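Local coordinates for DELTA1-pyrroline-2-carboxylate reductase (Thermococcus litoralis DSM 5473, PDB 6T3E), which reduces the cyclic imine delta1-pyrroline-2-carboxylate to L-proline with a nicotinamide dinucleotide as hydride donor, probably within L-hydroxyproline breakdown, at residues A87-V92 / E326-A331; V107-L112 / F129-R134. One frame throughout, in Å; residues are numbered along the deposited sequence.

Contact 1: residues A87-V92 / E326-A331. With PRO (proline), chain E.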
ATOM      1  N   ALA B  87      -7.197  -7.034  12.929  1.00 39.24           N
ATOM      2  CA  ALA B  87      -6.464  -7.480  11.754  1.00 36.36           C
ATOM      3  C   ALA B  87      -6.053  -6.236  10.983  1.00 36.26           C
ATOM      4  O   ALA B  87      -6.902  -5.546  10.413  1.00 38.77           O
ATOM      5  CB  ALA B  87      -7.319  -8.407  10.890  1.00 30.85           C
ATOM      6  N   LEU B  88      -4.762  -5.925  11.010  1.00 38.22           N
ATOM      7  CA  LEU B  88      -4.200  -4.756  10.333  1.00 37.17           C
ATOM      8  C   LEU B  88      -3.222  -5.289   9.289  1.00 35.62           C
ATOM      9  O   LEU B  88      -2.089  -5.645   9.631  1.00 33.25           O
ATOM     10  CB  LEU B  88      -3.518  -3.799  11.319  1.00 34.10           C
ATOM     11  CG  LEU B  88      -2.841  -2.562  10.706  1.00 34.14           C
ATOM     12  CD1 LEU B  88      -3.814  -1.710   9.830  1.00 24.77           C
ATOM     13  CD2 LEU B  88      -2.168  -1.703  11.765  1.00 30.28           C
ATOM     14  N   ALA B  89      -3.673  -5.381   8.030  1.00 32.80           N
ATOM     15  CA  ALA B  89      -2.915  -6.059   6.988  1.00 33.55           C
ATOM     16  C   ALA B  89      -2.958  -5.296   5.675  1.00 35.56           C
ATOM     17  O   ALA B  89      -3.932  -4.604   5.355  1.00 32.11           O
ATOM     18  CB  ALA B  89      -3.426  -7.477   6.733  1.00 32.20           C
ATOM     19  N   VAL B  90      -1.902  -5.492   4.891  1.00 36.59           N
ATOM     20  CA  VAL B  90      -1.814  -4.985   3.532  1.00 36.55           C
ATOM     21  C   VAL B  90      -1.349  -6.112   2.606  1.00 40.31           C
ATOM     22  O   VAL B  90      -0.432  -6.871   2.935  1.00 41.70           O
ATOM     23  CB  VAL B  90      -0.871  -3.764   3.473  1.00 34.53           C
ATOM     24  CG1 VAL B  90       0.522  -4.127   3.996  1.00 28.29           C
ATOM     25  CG2 VAL B  90      -0.833  -3.157   2.058  1.00 32.52           C
ATOM     26  N   LYS B  91      -1.998  -6.234   1.452  1.00 42.40           N
ATOM     27  CA  LYS B  91      -1.619  -7.206   0.437  1.00 39.18           C
ATOM     28  C   LYS B  91      -1.083  -6.466  -0.777  1.00 38.77           C
ATOM     29  O   LYS B  91      -1.662  -5.459  -1.197  1.00 44.51           O
ATOM     30  CB  LYS B  91      -2.805  -8.090   0.038  1.00 40.97           C
ATOM     31  CG  LYS B  91      -2.487  -9.172  -1.005  1.00 36.94           C
ATOM     32  CD  LYS B  91      -3.677 -10.119  -1.214  1.00 37.06           C
ATOM     33  CE  LYS B  91      -4.647  -9.581  -2.272  1.00 38.17           C
ATOM     34  NZ  LYS B  91      -5.680 -10.583  -2.699  1.00 36.80           N
ATOM     35  N   VAL B  92       0.042  -6.935  -1.305  1.00 37.58           N
ATOM     36  CA  VAL B  92       0.620  -6.426  -2.542  1.00 35.87           C
ATOM     37  C   VAL B  92       0.436  -7.525  -3.574  1.00 37.79           C
ATOM     38  O   VAL B  92       1.104  -8.559  -3.501  1.00 41.84           O
ATOM     39  CB  VAL B  92       2.095  -6.053  -2.386  1.00 32.81           C
ATOM     40  CG1 VAL B  92       2.592  -5.440  -3.673  1.00 27.00           C
ATOM     41  CG2 VAL B  92       2.285  -5.097  -1.205  1.00 34.23           C
ATOM     42  N   GLU B 326     -11.002  -9.113   3.027  1.00 45.93           N
ATOM     43  CA  GLU B 326     -10.895 -10.558   2.881  1.00 48.42           C
ATOM     44  C   GLU B 326      -9.461 -11.031   3.084  1.00 44.16           C
ATOM     45  O   GLU B 326      -9.237 -12.112   3.643  1.00 39.02           O
ATOM     46  CB  GLU B 326     -11.432 -10.970   1.512  1.00 52.65           C
ATOM     47  CG  GLU B 326     -12.612 -10.117   1.051  1.00 57.05           C
ATOM     48  CD  GLU B 326     -12.983 -10.316  -0.409  1.00 58.08           C
ATOM     49  OE1 GLU B 326     -12.097 -10.582  -1.247  1.00 56.83           O
ATOM     50  OE2 GLU B 326     -14.183 -10.202  -0.720  1.00 60.42           O
ATOM     51  N   ASP B 327      -8.479 -10.224   2.686  1.00 42.94           N
ATOM     52  CA  ASP B 327      -7.097 -10.591   2.956  1.00 40.80           C
ATOM     53  C   ASP B 327      -6.785 -10.482   4.442  1.00 43.24           C
ATOM     54  O   ASP B 327      -6.156 -11.380   5.011  1.00 43.78           O
ATOM     55  CB  ASP B 327      -6.149  -9.721   2.131  1.00 42.27           C
ATOM     56  CG  ASP B 327      -6.544  -9.660   0.663  1.00 43.66           C
ATOM     57  OD1 ASP B 327      -6.604 -10.729   0.011  1.00 43.28           O
ATOM     58  OD2 ASP B 327      -6.805  -8.537   0.168  1.00 41.24           O
ATOM     59  N   ALA B 328      -7.259  -9.422   5.104  1.00 40.88           N
ATOM     60  CA  ALA B 328      -6.913  -9.245   6.514  1.00 36.64           C
ATOM     61  C   ALA B 328      -7.538 -10.340   7.374  1.00 34.33           C
ATOM     62  O   ALA B 328      -6.884 -10.879   8.270  1.00 37.92           O
ATOM     63  CB  ALA B 328      -7.328  -7.858   7.006  1.00 25.98           C
ATOM     64  N   ILE B 329      -8.800 -10.686   7.127  1.00 38.12           N
ATOM     65  CA  ILE B 329      -9.438 -11.707   7.953  1.00 42.70           C
ATOM     66  C   ILE B 329      -8.815 -13.071   7.687  1.00 45.11           C
ATOM     67  O   ILE B 329      -8.712 -13.908   8.594  1.00 47.60           O
ATOM     68  CB  ILE B 329     -10.967 -11.710   7.752  1.00 42.88           C
ATOM     69  CG1 ILE B 329     -11.637 -12.508   8.870  1.00 39.85           C
ATOM     70  CG2 ILE B 329     -11.350 -12.266   6.402  1.00 45.36           C
ATOM     71  CD1 ILE B 329     -11.514 -11.855  10.214  1.00 33.71           C
ATOM     72  N   THR B 330      -8.401 -13.327   6.448  1.00 43.94           N
ATOM     73  CA  THR B 330      -7.749 -14.597   6.155  1.00 44.20           C
ATOM     74  C   THR B 330      -6.308 -14.632   6.675  1.00 45.56           C
ATOM     75  O   THR B 330      -5.888 -15.628   7.279  1.00 42.85           O
ATOM     76  CB  THR B 330      -7.827 -14.852   4.655  1.00 40.73           C
ATOM     77  OG1 THR B 330      -9.208 -14.917   4.278  1.00 45.24           O
ATOM     78  CG2 THR B 330      -7.153 -16.159   4.285  1.00 37.60           C
ATOM     79  N   ALA B 331      -5.566 -13.526   6.531  1.00 43.57           N
ATOM     80  CA  ALA B 331      -4.194 -13.482   7.027  1.00 36.98           C
ATOM     81  C   ALA B 331      -4.141 -13.628   8.537  1.00 43.06           C
ATOM     82  O   ALA B 331      -3.269 -14.333   9.063  1.00 46.23           O
ATOM     83  CB  ALA B 331      -3.527 -12.176   6.625  1.00 35.53           C
TER
HETATM   84  N   PRO E 401      -7.661  -8.399  -8.322  1.00 45.38           N
HETATM   85  CA  PRO E 401      -7.172  -9.492  -7.476  1.00 46.29           C
HETATM   86  C   PRO E 401      -7.221  -9.206  -5.978  1.00 50.98           C
HETATM   87  O   PRO E 401      -7.951  -8.330  -5.491  1.00 51.27           O
HETATM   88  CB  PRO E 401      -5.725  -9.652  -7.940  1.00 44.23           C
HETATM   89  CG  PRO E 401      -5.768  -9.301  -9.396  1.00 43.63           C
HETATM   90  CD  PRO E 401      -6.891  -8.291  -9.576  1.00 45.22           C
HETATM   91  OXT PRO E 401      -6.513  -9.859  -5.210  1.00 53.03           O
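K91 and D327 meet as a buried salt bridge, a worked example of how an acid on a helix can position a proline-binding lysine on a strand. K91 NZ donates to D327 OD1 at 2.9 Å, coming to the syn side of that oxygen but 34° out of the carboxylate plane, and the two side chains cross at about a right angle. The lysine leaves the strand with CG opposite the backbone N and stays extended until a bend at chi3 (87°) turns CE and NZ across the carboxylate, CE coming 3.2 Å from D327 OD1. Beyond the bend, the ammonium group also donates to the bound proline, with NZ 2.7 Å from its carboxylate oxygen OXT. One cation thus joins protein and ligand carboxylates. R134 makes its own salt bridge to D327 OD1, and K91 NZ has a further hydrogen bond with T131 OG1. A methionine in place of K91 would probably leave the ligand carboxylate short of one positive partner and D327 dependent on R134 for charge balance.

The apolar part of the contact is built from alanines. The methyl of A328 lies 3.9 Å, CB to CB, from both A87 and A89, and A87 CB also rests on the carbonyl A328 O at 3.6 Å. Such short side chains let the helix axis come within 7.6 Å of the strand axis, at 118° between their directions.

Strand 87-95 is flanked in its sheet by strands 73-82 and 107-114, while helices 39-54 and 128-146 pack beside helix 324-341. L88 and V90, pointing away from that helix, pack on Y77 of the second subunit.

Contact 2: residues V107-L112 / F129-R134. With PRO (proline), chain E; NAI (1,4-dihydronicotinamide adenine dinucleotide), chain F.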
ATOM      1  N   VAL B 107      -1.339 -14.107 -11.269  1.00 41.71           N
ATOM      2  CA  VAL B 107      -1.550 -13.345 -10.045  1.00 43.11           C
ATOM      3  C   VAL B 107      -0.530 -13.804  -9.011  1.00 40.86           C
ATOM      4  O   VAL B 107      -0.431 -14.999  -8.704  1.00 38.20           O
ATOM      5  CB  VAL B 107      -2.994 -13.493  -9.540  1.00 40.47           C
ATOM      6  CG1 VAL B 107      -3.131 -12.962  -8.141  1.00 37.12           C
ATOM      7  CG2 VAL B 107      -3.934 -12.753 -10.477  1.00 43.48           C
ATOM      8  N   LEU B 108       0.262 -12.855  -8.521  1.00 40.92           N
ATOM      9  CA  LEU B 108       1.261 -13.068  -7.487  1.00 38.16           C
ATOM     10  C   LEU B 108       1.012 -12.066  -6.373  1.00 43.57           C
ATOM     11  O   LEU B 108       0.739 -10.894  -6.644  1.00 49.30           O
ATOM     12  CB  LEU B 108       2.689 -12.901  -8.063  1.00 37.31           C
ATOM     13  CG  LEU B 108       3.099 -13.828  -9.222  1.00 40.63           C
ATOM     14  CD1 LEU B 108       4.516 -13.555  -9.705  1.00 25.28           C
ATOM     15  CD2 LEU B 108       2.962 -15.303  -8.774  1.00 37.95           C
ATOM     16  N   ALA B 109       1.071 -12.523  -5.122  1.00 42.03           N
ATOM     17  CA  ALA B 109       0.731 -11.656  -4.004  1.00 40.97           C
ATOM     18  C   ALA B 109       1.652 -11.908  -2.814  1.00 43.49           C
ATOM     19  O   ALA B 109       2.243 -12.982  -2.658  1.00 44.55           O
ATOM     20  CB  ALA B 109      -0.736 -11.838  -3.577  1.00 39.33           C
ATOM     21  N   SER B 110       1.743 -10.889  -1.956  1.00 40.37           N
ATOM     22  CA  SER B 110       2.389 -10.964  -0.655  1.00 32.07           C
ATOM     23  C   SER B 110       1.515 -10.213   0.339  1.00 40.45           C
ATOM     24  O   SER B 110       0.913  -9.192  -0.011  1.00 44.48           O
ATOM     25  CB  SER B 110       3.786 -10.342  -0.670  1.00 30.33           C
ATOM     26  OG  SER B 110       4.545 -10.775  -1.776  1.00 35.82           O
ATOM     27  N   ILE B 111       1.455 -10.704   1.577  1.00 39.69           N
ATOM     28  CA  ILE B 111       0.615 -10.120   2.615  1.00 32.71           C
ATOM     29  C   ILE B 111       1.478  -9.796   3.823  1.00 34.92           C
ATOM     30  O   ILE B 111       2.256 -10.645   4.274  1.00 34.41           O
ATOM     31  CB  ILE B 111      -0.534 -11.057   3.020  1.00 29.78           C
ATOM     32  CG1 ILE B 111      -1.471 -11.275   1.828  1.00 27.87           C
ATOM     33  CG2 ILE B 111      -1.261 -10.497   4.270  1.00 24.26           C
ATOM     34  CD1 ILE B 111      -2.713 -12.085   2.138  1.00 29.78           C
ATOM     35  N   LEU B 112       1.336  -8.570   4.343  1.00 33.16           N
ATOM     36  CA  LEU B 112       2.059  -8.107   5.518  1.00 35.49           C
ATOM     37  C   LEU B 112       1.060  -7.835   6.637  1.00 37.96           C
ATOM     38  O   LEU B 112       0.057  -7.142   6.433  1.00 35.00           O
ATOM     39  CB  LEU B 112       2.884  -6.845   5.221  1.00 33.99           C
ATOM     40  CG  LEU B 112       3.766  -6.320   6.376  1.00 41.93           C
ATOM     41  CD1 LEU B 112       5.176  -6.906   6.312  1.00 43.07           C
ATOM     42  CD2 LEU B 112       3.852  -4.814   6.411  1.00 41.74           C
ATOM     43  N   PHE B 129      -1.665 -17.969  -2.532  1.00 39.55           N
ATOM     44  CA  PHE B 129      -2.629 -18.998  -2.153  1.00 38.33           C
ATOM     45  C   PHE B 129      -3.802 -18.396  -1.389  1.00 40.94           C
ATOM     46  O   PHE B 129      -4.957 -18.798  -1.591  1.00 39.95           O
ATOM     47  CB  PHE B 129      -1.905 -20.072  -1.342  1.00 37.33           C
ATOM     48  CG  PHE B 129      -2.807 -21.024  -0.620  1.00 39.23           C
ATOM     49  CD1 PHE B 129      -3.451 -22.046  -1.299  1.00 41.94           C
ATOM     50  CD2 PHE B 129      -2.981 -20.917   0.746  1.00 36.47           C
ATOM     51  CE1 PHE B 129      -4.262 -22.938  -0.625  1.00 40.29           C
ATOM     52  CE2 PHE B 129      -3.788 -21.800   1.426  1.00 39.60           C
ATOM     53  CZ  PHE B 129      -4.430 -22.813   0.739  1.00 42.76           C
ATOM     54  N   ILE B 130      -3.526 -17.410  -0.533  1.00 41.56           N
ATOM     55  CA  ILE B 130      -4.579 -16.758   0.235  1.00 40.94           C
ATOM     56  C   ILE B 130      -5.480 -15.949  -0.682  1.00 39.30           C
ATOM     57  O   ILE B 130      -6.691 -15.847  -0.451  1.00 40.51           O
ATOM     58  CB  ILE B 130      -3.977 -15.893   1.346  1.00 44.21           C
ATOM     59  CG1 ILE B 130      -3.636 -16.778   2.537  1.00 44.63           C
ATOM     60  CG2 ILE B 130      -4.945 -14.774   1.746  1.00 45.08           C
ATOM     61  CD1 ILE B 130      -2.417 -16.341   3.233  1.00 44.52           C
ATOM     62  N   THR B 131      -4.904 -15.335  -1.715  1.00 37.70           N
ATOM     63  CA  THR B 131      -5.724 -14.594  -2.662  1.00 38.45           C
ATOM     64  C   THR B 131      -6.757 -15.506  -3.315  1.00 39.11           C
ATOM     65  O   THR B 131      -7.954 -15.196  -3.327  1.00 42.39           O
ATOM     66  CB  THR B 131      -4.835 -13.974  -3.740  1.00 42.96           C
ATOM     67  OG1 THR B 131      -3.927 -13.035  -3.151  1.00 41.91           O
ATOM     68  CG2 THR B 131      -5.685 -13.278  -4.816  1.00 43.64           C
ATOM     69  N   ALA B 132      -6.324 -16.679  -3.769  1.00 38.21           N
ATOM     70  CA  ALA B 132      -7.254 -17.625  -4.373  1.00 37.48           C
ATOM     71  C   ALA B 132      -8.267 -18.132  -3.349  1.00 42.40           C
ATOM     72  O   ALA B 132      -9.457 -18.270  -3.665  1.00 41.81           O
ATOM     73  CB  ALA B 132      -6.479 -18.779  -5.007  1.00 33.17           C
ATOM     74  N   MET B 133      -7.823 -18.411  -2.114  1.00 43.41           N
ATOM     75  CA  MET B 133      -8.751 -18.917  -1.108  1.00 37.66           C
ATOM     76  C   MET B 133      -9.798 -17.868  -0.751  1.00 33.18           C
ATOM     77  O   MET B 133     -11.002 -18.149  -0.777  1.00 31.94           O
ATOM     78  CB  MET B 133      -7.991 -19.382   0.139  1.00 41.89           C
ATOM     79  CG  MET B 133      -7.075 -20.591  -0.103  1.00 45.57           C
ATOM     80  SD  MET B 133      -7.955 -22.164  -0.358  1.00 50.90           S
ATOM     81  CE  MET B 133      -8.930 -22.268   1.145  1.00 45.91           C
ATOM     82  N   ARG B 134      -9.364 -16.639  -0.464  1.00 33.50           N
ATOM     83  CA  ARG B 134     -10.308 -15.595  -0.058  1.00 37.62           C
ATOM     84  C   ARG B 134     -11.238 -15.188  -1.197  1.00 41.35           C
ATOM     85  O   ARG B 134     -12.377 -14.775  -0.945  1.00 41.07           O
ATOM     86  CB  ARG B 134      -9.547 -14.377   0.478  1.00 35.04           C
ATOM     87  CG  ARG B 134      -8.771 -13.623  -0.589  1.00 34.60           C
ATOM     88  CD  ARG B 134      -9.277 -12.229  -0.771  1.00 31.64           C
ATOM     89  NE  ARG B 134      -9.399 -11.861  -2.174  1.00 30.00           N
ATOM     90  CZ  ARG B 134      -9.035 -10.683  -2.664  1.00 30.36           C
ATOM     91  NH1 ARG B 134      -8.515  -9.761  -1.873  1.00 27.95           N
ATOM     92  NH2 ARG B 134      -9.182 -10.425  -3.947  1.00 37.56           N
TER
HETATM   93  N   PRO E 401      -7.661  -8.399  -8.322  1.00 45.38           N
HETATM   94  CA  PRO E 401      -7.172  -9.492  -7.476  1.00 46.29           C
HETATM   95  C   PRO E 401      -7.221  -9.206  -5.978  1.00 50.98           C
HETATM   96  O   PRO E 401      -7.951  -8.330  -5.491  1.00 51.27           O
HETATM   97  CB  PRO E 401      -5.725  -9.652  -7.940  1.00 44.23           C
HETATM   98  CG  PRO E 401      -5.768  -9.301  -9.396  1.00 43.63           C
HETATM   99  CD  PRO E 401      -6.891  -8.291  -9.576  1.00 45.22           C
HETATM  100  OXT PRO E 401      -6.513  -9.859  -5.210  1.00 53.03           O
HETATM  101  PA  NAI F 402      -5.133 -17.450 -14.807  1.00 31.72           P
HETATM  102  O1A NAI F 402      -4.300 -16.861 -15.916  1.00 29.19           O
HETATM  103  O2A NAI F 402      -4.315 -18.463 -14.030  1.00 40.13           O
HETATM  104  O5B NAI F 402      -6.540 -18.106 -15.355  1.00 33.81           O
HETATM  105  C5B NAI F 402      -7.225 -17.308 -16.313  1.00 38.51           C
HETATM  106  C4B NAI F 402      -8.023 -18.269 -17.299  1.00 42.55           C
HETATM  107  O4B NAI F 402      -8.805 -17.580 -18.063  1.00 43.09           O
HETATM  108  C3B NAI F 402      -7.021 -18.978 -18.239  1.00 43.60           C
HETATM  109  O3B NAI F 402      -7.153 -20.318 -18.085  1.00 44.35           O
HETATM  110  C2B NAI F 402      -7.427 -18.492 -19.645  1.00 38.88           C
HETATM  111  O2B NAI F 402      -7.120 -19.544 -20.687  1.00 33.85           O
HETATM  112  C1B NAI F 402      -8.708 -18.288 -19.517  1.00 42.64           C
HETATM  113  N9A NAI F 402      -9.230 -17.410 -20.529  1.00 40.24           N
HETATM  114  C8A NAI F 402      -8.685 -16.226 -20.820  1.00 38.55           C
HETATM  115  N7A NAI F 402      -9.408 -15.680 -21.792  1.00 38.48           N
HETATM  116  C5A NAI F 402     -10.404 -16.527 -22.102  1.00 38.73           C
HETATM  117  C6A NAI F 402     -11.413 -16.429 -23.029  1.00 44.54           C
HETATM  118  N6A NAI F 402     -11.760 -15.403 -23.994  1.00 47.56           N
HETATM  119  N1A NAI F 402     -12.300 -17.413 -23.159  1.00 47.41           N
HETATM  120  C2A NAI F 402     -12.203 -18.503 -22.358  1.00 48.92           C
HETATM  121  N3A NAI F 402     -11.209 -18.598 -21.440  1.00 44.31           N
HETATM  122  C4A NAI F 402     -10.303 -17.594 -21.325  1.00 38.15           C
HETATM  123  O3  NAI F 402      -5.559 -16.169 -13.834  1.00 36.86           O
HETATM  124  PN  NAI F 402      -6.543 -16.320 -12.499  1.00 35.12           P
HETATM  125  O1N NAI F 402      -5.602 -16.260 -11.312  1.00 31.24           O
HETATM  126  O2N NAI F 402      -7.347 -17.589 -12.551  1.00 33.90           O
HETATM  127  O5D NAI F 402      -7.569 -15.061 -12.457  1.00 37.88           O
HETATM  128  C5D NAI F 402      -8.745 -15.177 -13.170  1.00 38.37           C
HETATM  129  C4D NAI F 402      -9.445 -13.791 -13.179  1.00 39.06           C
HETATM  130  O4D NAI F 402      -9.862 -13.448 -11.977  1.00 36.66           O
HETATM  131  C3D NAI F 402      -8.444 -12.706 -13.602  1.00 36.72           C
HETATM  132  O3D NAI F 402      -9.081 -11.812 -14.441  1.00 36.34           O
HETATM  133  C2D NAI F 402      -8.079 -11.981 -12.298  1.00 37.62           C
HETATM  134  O2D NAI F 402      -7.603 -10.569 -12.641  1.00 25.91           O
HETATM  135  C1D NAI F 402      -9.207 -12.012 -11.637  1.00 38.30           C
HETATM  136  N1N NAI F 402      -8.963 -11.939 -10.187  1.00 42.26           N
HETATM  137  C2N NAI F 402      -9.817 -11.142  -9.326  1.00 42.10           C
HETATM  138  C3N NAI F 402      -9.867 -11.438  -7.801  1.00 37.87           C
HETATM  139  C7N NAI F 402     -11.199 -11.071  -7.090  1.00 35.60           C
HETATM  140  O7N NAI F 402     -12.080 -10.666  -7.754  1.00 38.91           O
HETATM  141  N7N NAI F 402     -11.341 -11.233  -5.626  1.00 33.93           N
HETATM  142  C4N NAI F 402      -9.023 -12.546  -7.205  1.00 33.91           C
HETATM  143  C5N NAI F 402      -7.816 -12.928  -8.072  1.00 32.76           C
HETATM  144  C6N NAI F 402      -7.860 -12.665  -9.587  1.00 42.36           C
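I111 and I130 join strand to helix through branch ends: I111 CD1 reaches I130 CG2 at 3.5 Å, the two side chains slanting across one another. I111 is extended beyond CB (chi2 -175°), which carries its terminal methyl out to the helix. Two residues earlier on the strand, the methyl of A109 faces T131 OG1, 3.4 Å from CB. That hydroxyl hydrogen-bonds with G127 O, so its polar needs are met beside the alanine.

The other branch of T131 serves the ligands. With CG2 opposite the backbone N, this methyl stands 3.5 Å from proline OXT and 3.9 Å from NAI C5N on the nicotinamide ring. V107 approaches the cofactor from the strand, its CG2 being 4.0 Å from NAI C6N.

R134 bends at chi2 and chi3 to bring its guanidinium edge to the bound proline: NH2 donates in plane to proline O (2.9 Å, N-H...O angle 156°). Its NE forms a salt bridge with E326 OE1, which probably helps fix the group's rotation. The arrangement forms part of this enzyme's proline and cofactor site, consistent with its membership of the ornithine cyclodeaminase/mu-crystallin family; here the product's carboxylate is held next to the nicotinamide.

How the contacts relate
The centres of contacts 1 and 2 lie 9 Å apart, on the same side of the chain's centre. Their strands, 87-95 and 107-114, are successive in sequence and antiparallel neighbours in the mixed sheet, probably hydrogen-bonded from V92 N to S110 O (2.7 Å) and from L112 N to V90 O (2.8 Å). Contact 2 closes locally, with strand 121-126 between its segments. Contact 1 encloses it, returning helix 324-341 to the sheet after the chain has traversed the Rossmann-type parallel sheet. Residues distant in sequence thereby assemble one proline site beside the cofactor, and both strands also face the second subunit.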